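PDB 5TI1: fumarylacetoacetate hydrolase from Burkholderia xenovorans, which probably hydrolyses fumarylacetoacetate to fumarate and acetoacetate, the last step of phenylalanine and tyrosine breakdown, with the help of a bound divalent metal ion. Local coordinates for residues G254-N259 with T284-W289; T229-G234 with D371-G376; T418-C423 with F432-G437; I39-F44 with W289-D294. All coordinates share one frame; numbering follows the deposited sequence. Where two conformers were deposited one is given.

Contact 1: G254-N259 with T284-W289; sequences GMVLLN and TTISPW. With NA (sodium ion), chain L.
Strands 252-263 and 284-292, antiparallel neighbours in the mixed sheet at the heart of the FAH-type catalytic fold, meet here, and their ends reach the metal centre. Asn259 and Thr285 form a hydrogen-bonded pair: Asn259 N gives its proton to Thr285 O at 2.8 Å, and Thr285 N returns a bond to Asn259 O. One step on, Leu258 faces Ile286 in a non-hydrogen-bonded pair, and Leu258 CG lies 3.8 Å from Ile286 CG2, the branch carbon of the leucine against a methyl of the isoleucine. Leu258 CD2 also reaches Thr284 CG2 at 3.6 Å.

At Ser287 the ladder changes its acceptor. Ser287 N still bonds to Leu257 O, but the answering proton from Leu257 N goes to Ser287 OG at 2.8 Å, with an N-H...O angle of 155°. The hydroxyl stands between its own backbone N and carbonyl carbon (chi1 57°), which swings it toward the facing strand. Serine suits this place because its short side chain can stand in for a main-chain carbonyl. The hydroxyl's apolar neighbour is Val256 CB, 3.5 Å from Ser287 OG.

Thr284 divides its two branches between different tasks. CG2 stays with leucine, while OG1 binds the sodium ion at 2.9 Å, joined there by Asp260 OD1 and by the carbonyls of Trp261, Lys280 and Ala283. The side-chain amide of Asn259 turns to Glu226, a magnesium ligand, with OD1 accepting from Glu226 N. The strand pairing thus carries apolar packing right up to two metal sites, and probably helps to fix the backbone from which their ligands project.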
loop_
_atom_site.group_PDB
_atom_site.type_symbol
_atom_site.label_atom_id
_atom_site.label_comp_id
_atom_site.label_asym_id
_atom_site.label_seq_id
_atom_site.Cartn_x
_atom_site.Cartn_y
_atom_site.Cartn_z
ATOM N N GLY B 254 12.690 7.142 -12.242
ATOM C CA GLY B 254 12.108 8.050 -13.205
ATOM C C GLY B 254 10.797 8.608 -12.701
ATOM O O GLY B 254 10.445 8.453 -11.529
ATOM N N MET B 255 10.050 9.233 -13.620
ATOM C CA MET B 255 8.846 9.966 -13.258
ATOM C C MET B 255 7.734 9.678 -14.256
ATOM O O MET B 255 7.990 9.375 -15.427
ATOM C CB MET B 255 9.118 11.471 -13.210
ATOM C CG MET B 255 8.058 12.283 -12.515
ATOM S SD MET B 255 8.508 14.025 -12.528
ATOM C CE MET B 255 10.019 14.005 -11.563
ATOM N N VAL B 256 6.496 9.775 -13.769
ATOM C CA VAL B 256 5.291 9.709 -14.580
ATOM C C VAL B 256 4.395 10.878 -14.182
ATOM O O VAL B 256 4.615 11.541 -13.170
ATOM C CB VAL B 256 4.537 8.376 -14.405
ATOM C CG1 VAL B 256 5.379 7.213 -14.911
ATOM C CG2 VAL B 256 4.129 8.192 -12.943
ATOM N N LEU B 257 3.370 11.121 -14.994
ATOM C CA LEU B 257 2.277 11.997 -14.591
ATOM C C LEU B 257 1.273 11.204 -13.762
ATOM O O LEU B 257 1.087 10.007 -13.971
ATOM C CB LEU B 257 1.581 12.594 -15.813
ATOM C CG LEU B 257 2.490 13.362 -16.789
ATOM C CD1 LEU B 257 1.731 13.760 -18.041
ATOM C CD2 LEU B 257 3.085 14.579 -16.123
ATOM N N LEU B 258 0.614 11.882 -12.823
ATOM C CA LEU B 258 -0.225 11.207 -11.834
ATOM C C LEU B 258 -1.436 12.075 -11.532
ATOM O O LEU B 258 -1.291 13.223 -11.100
ATOM C CB LEU B 258 0.568 10.905 -10.550
ATOM C CG LEU B 258 -0.061 9.980 -9.491
ATOM C CD1 LEU B 258 1.027 9.331 -8.594
ATOM C CD2 LEU B 258 -1.070 10.708 -8.626
ATOM N N ASN B 259 -2.631 11.530 -11.768
ATOM C CA ASN B 259 -3.881 12.192 -11.428
ATOM C C ASN B 259 -4.490 11.444 -10.251
ATOM O O ASN B 259 -5.032 10.344 -10.416
ATOM C CB ASN B 259 -4.843 12.222 -12.616
ATOM C CG ASN B 259 -6.128 12.979 -12.303
ATOM O OD1 ASN B 259 -6.314 13.456 -11.173
ATOM N ND2 ASN B 259 -7.018 13.110 -13.306
ATOM N N THR B 284 -6.555 6.081 -9.131
ATOM C CA THR B 284 -5.436 6.978 -9.348
ATOM C C THR B 284 -4.857 6.607 -10.701
ATOM O O THR B 284 -4.625 5.425 -10.961
ATOM C CB THR B 284 -4.384 6.851 -8.234
ATOM O OG1 THR B 284 -4.970 7.196 -6.969
ATOM C CG2 THR B 284 -3.209 7.774 -8.510
ATOM N N THR B 285 -4.666 7.592 -11.580
ATOM C CA THR B 285 -4.209 7.325 -12.939
ATOM C C THR B 285 -2.767 7.799 -13.108
ATOM O O THR B 285 -2.403 8.882 -12.644
ATOM C CB THR B 285 -5.127 8.006 -13.973
ATOM O OG1 THR B 285 -6.473 7.560 -13.787
ATOM C CG2 THR B 285 -4.704 7.666 -15.395
ATOM N N ILE B 286 -1.937 6.986 -13.762
ATOM C CA ILE B 286 -0.615 7.451 -14.163
ATOM C C ILE B 286 -0.436 7.292 -15.669
ATOM O O ILE B 286 -1.066 6.448 -16.319
ATOM C CB ILE B 286 0.539 6.749 -13.404
ATOM C CG1 ILE B 286 0.554 5.237 -13.660
ATOM C CG2 ILE B 286 0.455 7.056 -11.909
ATOM C CD1 ILE B 286 1.799 4.539 -13.066
ATOM N N SER B 287 0.431 8.139 -16.223
ATOM C CA SER B 287 0.844 8.004 -17.603
ATOM C C SER B 287 1.676 6.732 -17.774
ATOM O O SER B 287 2.245 6.211 -16.806
ATOM C CB SER B 287 1.646 9.235 -18.031
ATOM O OG SER B 287 2.765 9.424 -17.185
ATOM N N PRO B 288 1.762 6.205 -19.000
ATOM C CA PRO B 288 2.407 4.895 -19.183
ATOM C C PRO B 288 3.920 4.925 -19.365
ATOM O O PRO B 288 4.557 3.883 -19.179
ATOM C CB PRO B 288 1.712 4.345 -20.439
ATOM C CG PRO B 288 1.327 5.570 -21.210
ATOM C CD PRO B 288 1.003 6.628 -20.196
ATOM N N TRP B 289 4.513 6.071 -19.720
ATOM C CA TRP B 289 5.940 6.158 -20.031
ATOM C C TRP B 289 6.731 6.703 -18.839
ATOM O O TRP B 289 6.503 7.834 -18.394
ATOM C CB TRP B 289 6.182 7.043 -21.258
ATOM C CG TRP B 289 5.645 6.472 -22.541
ATOM C CD1 TRP B 289 4.598 6.953 -23.275
ATOM C CD2 TRP B 289 6.115 5.302 -23.227
ATOM N NE1 TRP B 289 4.392 6.161 -24.378
ATOM C CE2 TRP B 289 5.304 5.139 -24.374
ATOM C CE3 TRP B 289 7.139 4.378 -22.986
ATOM C CZ2 TRP B 289 5.492 4.095 -25.283
ATOM C CZ3 TRP B 289 7.320 3.337 -23.882
ATOM C CH2 TRP B 289 6.500 3.206 -25.019
HETATM NA NA NA L . -7.150 8.921 -6.226
#

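Contact 2: T229-G234 with D371-G376; sequences TGFVIG and DLMGSG
Backbone bonds set the frame between Phe231 and Met373, a hydrogen-bonded antiparallel pair: Phe231 N donates to Met373 O, and Met373 N to Phe231 O at 2.9 Å. Ile233 N extends the ladder to Asp371 O. At the other end Ser375 N donates to Thr229 O at 2.8 Å, while Thr229 N turns to the side-chain oxygen Ser375 OG at 3.1 Å. That hydroxyl in turn donates to Gly376 O.

Met373 CB sits over one face of the Phe231 ring, 3.5 Å from the centroid and 18° off the normal, a CH-pi contact; SD follows obliquely as a Met-aromatic contact. Phe231 has CG between its backbone N and carbonyl carbon (chi1 62°), which lays the ring over the neighbouring strand. The flexible methionine then runs on until CE touches Ile233 CG1 at 3.7 Å.

These strands, 223-233 and 372-374, are neighbours in the mixed sheet that carries the magnesium site: Glu228, a ligand of that ion, accepts from Gly376 N.

On the opposite face from Phe231 and Met373, Gly230 pairs with Gly374. Glycine suits position 230, where Leu372 CD1 lies 4.0 Å from Gly230 CA. Asp371 OD2 accepts from Arg368 N and forms a salt bridge with Arg189 of the second subunit. A water lies 2.8 Å from Thr229 OG1.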
loop_
_atom_site.group_PDB
_atom_site.type_symbol
_atom_site.label_atom_id
_atom_site.label_comp_id
_atom_site.label_asym_id
_atom_site.label_seq_id
_atom_site.Cartn_x
_atom_site.Cartn_y
_atom_site.Cartn_z
ATOM N N THR B 229 2.955 14.752 -10.172
ATOM C CA THR B 229 3.877 13.786 -10.744
ATOM C C THR B 229 4.087 12.644 -9.754
ATOM O O THR B 229 3.914 12.793 -8.540
ATOM C CB THR B 229 5.229 14.413 -11.067
ATOM O OG1 THR B 229 5.863 14.754 -9.841
ATOM C CG2 THR B 229 5.064 15.686 -11.929
ATOM N N GLY B 230 4.474 11.491 -10.282
ATOM C CA GLY B 230 4.898 10.412 -9.410
ATOM C C GLY B 230 6.287 9.963 -9.787
ATOM O O GLY B 230 6.578 9.793 -10.976
ATOM N N PHE B 231 7.174 9.791 -8.815
ATOM C CA PHE B 231 8.454 9.189 -9.136
ATOM C C PHE B 231 8.480 7.740 -8.673
ATOM O O PHE B 231 7.755 7.343 -7.758
ATOM C CB PHE B 231 9.634 9.987 -8.564
ATOM C CG PHE B 231 9.681 10.109 -7.054
ATOM C CD1 PHE B 231 10.445 9.232 -6.290
ATOM C CD2 PHE B 231 9.056 11.165 -6.408
ATOM C CE1 PHE B 231 10.555 9.388 -4.908
ATOM C CE2 PHE B 231 9.167 11.324 -5.022
ATOM C CZ PHE B 231 9.920 10.433 -4.276
ATOM N N VAL B 232 9.296 6.942 -9.351
ATOM C CA VAL B 232 9.299 5.494 -9.203
ATOM C C VAL B 232 10.644 5.081 -8.611
ATOM O O VAL B 232 11.698 5.504 -9.097
ATOM C CB VAL B 232 9.024 4.813 -10.557
ATOM C CG1 VAL B 232 9.286 3.329 -10.489
ATOM C CG2 VAL B 232 7.564 5.088 -11.010
ATOM N N ILE B 233 10.599 4.268 -7.548
ATOM C CA ILE B 233 11.806 3.843 -6.846
ATOM C C ILE B 233 12.586 2.873 -7.718
ATOM O O ILE B 233 12.034 1.885 -8.219
ATOM C CB ILE B 233 11.455 3.200 -5.490
ATOM C CG1 ILE B 233 10.895 4.247 -4.530
ATOM C CG2 ILE B 233 12.706 2.571 -4.850
ATOM C CD1 ILE B 233 11.871 5.408 -4.262
ATOM N N GLY B 234 13.882 3.138 -7.886
ATOM C CA GLY B 234 14.744 2.257 -8.648
ATOM C C GLY B 234 15.644 1.399 -7.779
ATOM O O GLY B 234 16.117 0.340 -8.206
ATOM N N ASP B 371 7.940 1.162 -6.249
ATOM C CA ASP B 371 7.138 2.057 -5.422
ATOM C C ASP B 371 6.881 3.376 -6.161
ATOM O O ASP B 371 7.719 3.864 -6.925
ATOM C CB ASP B 371 7.840 2.355 -4.095
ATOM C CG ASP B 371 7.676 1.248 -3.055
ATOM O OD1 ASP B 371 6.855 0.318 -3.224
ATOM O OD2 ASP B 371 8.391 1.316 -2.034
ATOM N N LEU B 372 5.714 3.958 -5.907
ATOM C CA LEU B 372 5.254 5.170 -6.570
ATOM C C LEU B 372 5.057 6.253 -5.521
ATOM O O LEU B 372 4.381 6.032 -4.508
ATOM C CB LEU B 372 3.940 4.911 -7.312
ATOM C CG LEU B 372 3.286 6.078 -8.054
ATOM C CD1 LEU B 372 4.145 6.510 -9.230
ATOM C CD2 LEU B 372 1.885 5.665 -8.512
ATOM N N MET B 373 5.632 7.420 -5.763
ATOM C CA MET B 373 5.598 8.505 -4.789
ATOM C C MET B 373 5.007 9.740 -5.459
ATOM O O MET B 373 5.641 10.352 -6.328
ATOM C CB MET B 373 7.002 8.746 -4.221
ATOM C CG MET B 373 7.604 7.433 -3.720
ATOM S SD MET B 373 8.509 7.555 -2.186
ATOM C CE MET B 373 8.868 5.828 -1.864
ATOM N N GLY B 374 3.782 10.083 -5.068
ATOM C CA GLY B 374 3.102 11.214 -5.671
ATOM C C GLY B 374 3.534 12.519 -5.022
ATOM O O GLY B 374 3.698 12.611 -3.808
ATOM N N SER B 375 3.705 13.545 -5.856
ATOM C CA SER B 375 4.251 14.808 -5.371
ATOM C C SER B 375 3.291 15.530 -4.437
ATOM O O SER B 375 3.732 16.350 -3.625
ATOM C CB SER B 375 4.592 15.717 -6.557
ATOM O OG SER B 375 3.427 15.987 -7.324
ATOM N N GLY B 376 2.002 15.228 -4.519
ATOM C CA GLY B 376 0.979 16.148 -4.074
ATOM C C GLY B 376 0.578 17.093 -5.196
ATOM O O GLY B 376 1.321 17.315 -6.149
HETATM O O HOH W 1 6.862 13.250 -7.665
#

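Contact 3: T418-C423 with F432-G437; sequences TLAGWC and FGVCAG
With chi1 of -54° the hydroxyl of Thr418 stands beside its own backbone N, and the methyl CG2 takes the place opposite that nitrogen and crosses to Val434, 3.8 Å from its CB. The other branch, OG1, runs beside Ala436 CB at 3.7 Å. The two strands are the arms of a beta hairpin, 416-424 and 429-440, part of a branched mixed sheet. Beta-branched threonine and valine suit extended strands, and small Ala436 makes room opposite the threonine.

On the other face, Leu419 and Cys435 form a hydrogen-bonded pair. Leu419 N reaches Cys435 O at 3.0 Å along a nearly straight N-H...O line (173°), although the donor stands well above the carbonyl plane. Cys435 N returns the bond to Leu419 O, which also receives a CA-H...O contact from Val434. The side chains of this pair touch through their CB atoms, and beyond them Cys435 packs on Leu257 and Thr285 while Leu419 leans on Asn259. A compact thiol and a leucine suit this buried face, which is pressed against the sheet carrying the metal sites.

Toward the turn the ladder departs from regular pairing. Gly433 has a positive phi (73°), a conformation in which a CB would be jammed against the preceding carbonyl oxygen, and its N-H goes to Asp36 OD2. Gly421 lets the backbone come close to the Phe432 ring. Phe432 N donates to Gly421 O at 2.8 Å, and the same oxygen lies in the plane of the Phe432 ring at its edge, 3.7 Å from CD1.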
loop_
_atom_site.group_PDB
_atom_site.type_symbol
_atom_site.label_atom_id
_atom_site.label_comp_id
_atom_site.label_asym_id
_atom_site.label_seq_id
_atom_site.Cartn_x
_atom_site.Cartn_y
_atom_site.Cartn_z
ATOM N N THR B 418 -7.343 15.193 -19.034
ATOM C CA THR B 418 -6.064 14.787 -19.608
ATOM C C THR B 418 -4.931 15.630 -19.042
ATOM O O THR B 418 -4.875 16.843 -19.274
ATOM C CB THR B 418 -6.085 14.888 -21.134
ATOM O OG1 THR B 418 -7.198 14.145 -21.654
ATOM C CG2 THR B 418 -4.803 14.314 -21.702
ATOM N N LEU B 419 -4.009 14.978 -18.346
ATOM C CA LEU B 419 -2.756 15.595 -17.911
ATOM C C LEU B 419 -1.691 15.403 -18.980
ATOM O O LEU B 419 -1.588 14.329 -19.583
ATOM C CB LEU B 419 -2.258 14.969 -16.604
ATOM C CG LEU B 419 -2.751 15.441 -15.239
ATOM C CD1 LEU B 419 -4.218 15.291 -15.125
ATOM C CD2 LEU B 419 -2.048 14.652 -14.115
ATOM N N ALA B 420 -0.883 16.443 -19.200
ATOM C CA ALA B 420 0.212 16.379 -20.151
ATOM C C ALA B 420 1.400 17.138 -19.578
ATOM O O ALA B 420 1.238 18.054 -18.766
ATOM C CB ALA B 420 -0.176 16.967 -21.513
ATOM N N GLY B 421 2.596 16.773 -20.020
ATOM C CA GLY B 421 3.793 17.371 -19.457
ATOM C C GLY B 421 4.996 17.197 -20.345
ATOM O O GLY B 421 5.134 16.189 -21.043
ATOM N N TRP B 422 5.898 18.182 -20.288
ATOM C CA TRP B 422 7.152 18.092 -21.017
ATOM C C TRP B 422 8.164 19.040 -20.393
ATOM O O TRP B 422 7.801 20.026 -19.744
ATOM C CB TRP B 422 6.965 18.418 -22.507
ATOM C CG TRP B 422 6.290 19.719 -22.731
ATOM C CD1 TRP B 422 6.882 20.956 -22.821
ATOM C CD2 TRP B 422 4.890 19.929 -22.896
ATOM N NE1 TRP B 422 5.927 21.916 -23.017
ATOM C CE2 TRP B 422 4.694 21.312 -23.072
ATOM C CE3 TRP B 422 3.776 19.079 -22.901
ATOM C CZ2 TRP B 422 3.428 21.866 -23.260
ATOM C CZ3 TRP B 422 2.523 19.630 -23.087
ATOM C CH2 TRP B 422 2.358 21.011 -23.268
ATOM N N CYS B 423 9.437 18.704 -20.570
ATOM C CA CYS B 423 10.520 19.643 -20.338
ATOM C C CYS B 423 10.857 20.298 -21.669
ATOM O O CYS B 423 11.056 19.602 -22.669
ATOM C CB CYS B 423 11.744 18.937 -19.760
ATOM S SG CYS B 423 11.416 18.000 -18.242
ATOM N N PHE B 432 6.235 13.657 -21.428
ATOM C CA PHE B 432 5.684 12.582 -20.610
ATOM C C PHE B 432 4.490 11.875 -21.244
ATOM O O PHE B 432 3.946 10.938 -20.640
ATOM C CB PHE B 432 5.287 13.134 -19.237
ATOM C CG PHE B 432 6.446 13.364 -18.317
ATOM C CD1 PHE B 432 7.249 14.479 -18.462
ATOM C CD2 PHE B 432 6.723 12.467 -17.293
ATOM C CE1 PHE B 432 8.310 14.698 -17.610
ATOM C CE2 PHE B 432 7.794 12.678 -16.437
ATOM C CZ PHE B 432 8.581 13.790 -16.594
ATOM N N GLY B 433 4.069 12.278 -22.441
ATOM C CA GLY B 433 2.839 11.683 -22.941
ATOM C C GLY B 433 1.638 12.226 -22.182
ATOM O O GLY B 433 1.629 13.369 -21.712
ATOM N N VAL B 434 0.602 11.398 -22.051
ATOM C CA VAL B 434 -0.626 11.865 -21.426
ATOM C C VAL B 434 -1.089 10.884 -20.363
ATOM O O VAL B 434 -0.813 9.679 -20.412
ATOM C CB VAL B 434 -1.764 12.119 -22.446
ATOM C CG1 VAL B 434 -1.364 13.207 -23.447
ATOM C CG2 VAL B 434 -2.186 10.831 -23.142
ATOM N N CYS B 435 -1.804 11.434 -19.391
ATOM C CA CYS B 435 -2.418 10.713 -18.291
ATOM C C CYS B 435 -3.903 11.080 -18.319
ATOM O O CYS B 435 -4.298 12.101 -17.748
ATOM C CB CYS B 435 -1.735 11.110 -16.987
ATOM S SG CYS B 435 -2.620 10.636 -15.521
ATOM N N ALA B 436 -4.722 10.260 -18.991
ATOM C CA ALA B 436 -6.122 10.579 -19.255
ATOM C C ALA B 436 -7.097 9.601 -18.599
ATOM O O ALA B 436 -6.821 8.408 -18.450
ATOM C CB ALA B 436 -6.412 10.596 -20.768
ATOM N N GLY B 437 -8.272 10.116 -18.253
ATOM C CA GLY B 437 -9.370 9.275 -17.822
ATOM C C GLY B 437 -10.677 9.979 -18.076
ATOM O O GLY B 437 -10.754 11.211 -18.024
#

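Contact 4: I39-F44 with W289-D294; sequences IQNLPF and WIVTLD
Phe44 and Ile290 satisfy each other's main chains in a single antiparallel bridge: Phe44 N donates to Ile290 O at 2.9 Å, and Ile290 N to Phe44 O at 2.7 Å. Both bonds are nearly straight, the second at 169°. Two waters continue the pairing where the chains diverge. One accepts from Thr292 N at 2.7 Å and donates to Asn41 O; the other donates to Leu42 O and lies 3.1 Å from Thr292 OG1. This hydroxyl also caps the short, weakly bonded helix 293-296 by accepting from Ala295 N, the usual task of an N-cap threonine, while its methyl CG2 meets the edge of the Phe44 ring at 3.6 Å from CE2.

Asn41 spends its amide on backbone carbonyls, ND2 donating to Asp36 O and Gly431 O, and its OD1 rests against the methyls of Val291. Pro43 packs its ring against the backbone, CB close to Ile290 O, whose partner is Phe44 N; Pro43 CB also lies 4.0 Å from Trp289 CB. Thus the loop before strand 44-49 is clamped to the end of strand 284-292, with strand 56-61 against Pro43 and Phe44, helix 102-116 against Leu42, and strand 429-440 against Val291.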
loop_
_atom_site.group_PDB
_atom_site.type_symbol
_atom_site.label_atom_id
_atom_site.label_comp_id
_atom_site.label_asym_id
_atom_site.label_seq_id
_atom_site.Cartn_x
_atom_site.Cartn_y
_atom_site.Cartn_z
ATOM N N ILE B 39 14.973 11.957 -29.285
ATOM C CA ILE B 39 16.030 10.984 -29.018
ATOM C C ILE B 39 16.668 11.242 -27.661
ATOM O O ILE B 39 17.316 10.352 -27.099
ATOM C CB ILE B 39 17.084 10.992 -30.147
ATOM C CG1 ILE B 39 17.885 9.687 -30.146
ATOM C CG2 ILE B 39 17.992 12.199 -30.017
ATOM C CD1 ILE B 39 18.975 9.628 -31.205
ATOM N N GLN B 40 16.485 12.442 -27.108
ATOM C CA GLN B 40 17.017 12.759 -25.790
ATOM C C GLN B 40 16.180 12.166 -24.664
ATOM O O GLN B 40 16.647 12.119 -23.519
ATOM C CB GLN B 40 17.120 14.279 -25.614
ATOM C CG GLN B 40 18.232 14.948 -26.429
ATOM C CD GLN B 40 17.852 15.202 -27.875
ATOM O OE1 GLN B 40 16.716 14.949 -28.284
ATOM N NE2 GLN B 40 18.802 15.718 -28.657
ATOM N N ASN B 41 14.963 11.714 -24.957
ATOM C CA ASN B 41 14.069 11.224 -23.918
ATOM C C ASN B 41 14.364 9.763 -23.608
ATOM O O ASN B 41 15.016 9.454 -22.603
ATOM C CB ASN B 41 12.609 11.415 -24.337
ATOM C CG ASN B 41 11.641 11.127 -23.200
ATOM O OD1 ASN B 41 12.025 10.597 -22.159
ATOM N ND2 ASN B 41 10.382 11.484 -23.394
ATOM N N LEU B 42 13.886 8.863 -24.471
ATOM C CA LEU B 42 14.035 7.421 -24.308
ATOM C C LEU B 42 13.376 6.949 -23.010
ATOM O O LEU B 42 14.056 6.420 -22.115
ATOM C CB LEU B 42 15.517 7.036 -24.349
ATOM C CG LEU B 42 16.273 7.622 -25.546
ATOM C CD1 LEU B 42 17.746 7.219 -25.531
ATOM C CD2 LEU B 42 15.605 7.211 -26.852
ATOM N N PRO B 43 12.064 7.115 -22.868
ATOM C CA PRO B 43 11.387 6.635 -21.663
ATOM C C PRO B 43 11.039 5.159 -21.784
ATOM O O PRO B 43 10.965 4.601 -22.879
ATOM C CB PRO B 43 10.121 7.491 -21.613
ATOM C CG PRO B 43 9.780 7.681 -23.083
ATOM C CD PRO B 43 11.116 7.729 -23.823
ATOM N N PHE B 44 10.804 4.532 -20.629
ATOM C CA PHE B 44 10.513 3.105 -20.546
ATOM C C PHE B 44 9.038 2.856 -20.258
ATOM O O PHE B 44 8.418 3.573 -19.465
ATOM C CB PHE B 44 11.355 2.428 -19.460
ATOM C CG PHE B 44 12.813 2.354 -19.788
ATOM C CD1 PHE B 44 13.327 1.263 -20.464
ATOM C CD2 PHE B 44 13.665 3.373 -19.419
ATOM C CE1 PHE B 44 14.679 1.192 -20.771
ATOM C CE2 PHE B 44 15.020 3.312 -19.718
ATOM C CZ PHE B 44 15.524 2.219 -20.396
ATOM N N TRP B 289 4.513 6.071 -19.720
ATOM C CA TRP B 289 5.940 6.158 -20.031
ATOM C C TRP B 289 6.731 6.703 -18.839
ATOM O O TRP B 289 6.503 7.834 -18.394
ATOM C CB TRP B 289 6.182 7.043 -21.258
ATOM C CG TRP B 289 5.645 6.472 -22.541
ATOM C CD1 TRP B 289 4.598 6.953 -23.275
ATOM C CD2 TRP B 289 6.115 5.302 -23.227
ATOM N NE1 TRP B 289 4.392 6.161 -24.378
ATOM C CE2 TRP B 289 5.304 5.139 -24.374
ATOM C CE3 TRP B 289 7.139 4.378 -22.986
ATOM C CZ2 TRP B 289 5.492 4.095 -25.283
ATOM C CZ3 TRP B 289 7.320 3.337 -23.882
ATOM C CH2 TRP B 289 6.500 3.206 -25.019
ATOM N N ILE B 290 7.688 5.931 -18.347
ATOM C CA ILE B 290 8.513 6.408 -17.243
ATOM C C ILE B 290 9.698 7.139 -17.845
ATOM O O ILE B 290 10.554 6.525 -18.484
ATOM C CB ILE B 290 8.967 5.281 -16.314
ATOM C CG1 ILE B 290 7.754 4.583 -15.692
ATOM C CG2 ILE B 290 9.814 5.867 -15.211
ATOM C CD1 ILE B 290 8.130 3.510 -14.683
ATOM N N VAL B 291 9.724 8.455 -17.670
ATOM C CA VAL B 291 10.838 9.277 -18.139
ATOM C C VAL B 291 11.945 9.167 -17.101
ATOM O O VAL B 291 11.716 9.461 -15.923
ATOM C CB VAL B 291 10.403 10.736 -18.343
ATOM C CG1 VAL B 291 11.618 11.628 -18.639
ATOM C CG2 VAL B 291 9.355 10.852 -19.474
ATOM N N THR B 292 13.127 8.708 -17.518
ATOM C CA THR B 292 14.193 8.424 -16.558
ATOM C C THR B 292 14.727 9.702 -15.922
ATOM O O THR B 292 14.756 10.774 -16.532
ATOM C CB THR B 292 15.367 7.677 -17.204
ATOM O OG1 THR B 292 15.919 8.458 -18.277
ATOM C CG2 THR B 292 14.940 6.313 -17.717
ATOM N N LEU B 293 15.173 9.565 -14.677
ATOM C CA LEU B 293 15.756 10.701 -13.980
ATOM C C LEU B 293 16.980 11.228 -14.723
ATOM O O LEU B 293 17.209 12.443 -14.773
ATOM C CB LEU B 293 16.101 10.302 -12.548
ATOM C CG LEU B 293 16.493 11.509 -11.698
ATOM C CD1 LEU B 293 15.283 12.402 -11.447
ATOM C CD2 LEU B 293 17.143 11.079 -10.397
ATOM N N ASP B 294 17.752 10.332 -15.346
ATOM C CA ASP B 294 18.882 10.765 -16.167
ATOM C C ASP B 294 18.429 11.636 -17.336
ATOM O O ASP B 294 19.057 12.659 -17.636
ATOM C CB ASP B 294 19.663 9.546 -16.666
ATOM C CG ASP B 294 20.641 9.023 -15.626
ATOM O OD1 ASP B 294 21.149 9.855 -14.848
ATOM O OD2 ASP B 294 20.895 7.800 -15.575
HETATM O O HOH W 2 13.538 8.830 -20.229
HETATM O O HOH W 3 16.570 6.605 -20.670
#

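Contacts 1 and 2 lie deep in the core and belong to one sheet: their strands 252-263 and 223-233 are neighbours, joined by Val256 N to Gly230 O. Contact 1 also shares strand 284-292 with contact 4, where the N-terminal loop 39-44 joins its far end; contact 4 is buried too, though farther from the centre of the chain. Contact 3 belongs to a second sheet packed on the first, with Phe432 against Met255 and Val291; one of its faces is partly exposed. Chemistry follows place: metal-binding oxygens appear at contact 1, a methionine over an aromatic ring at contact 2, small residues and glycines in the hairpin, and bridging waters at contact 4, away from the annotated sites.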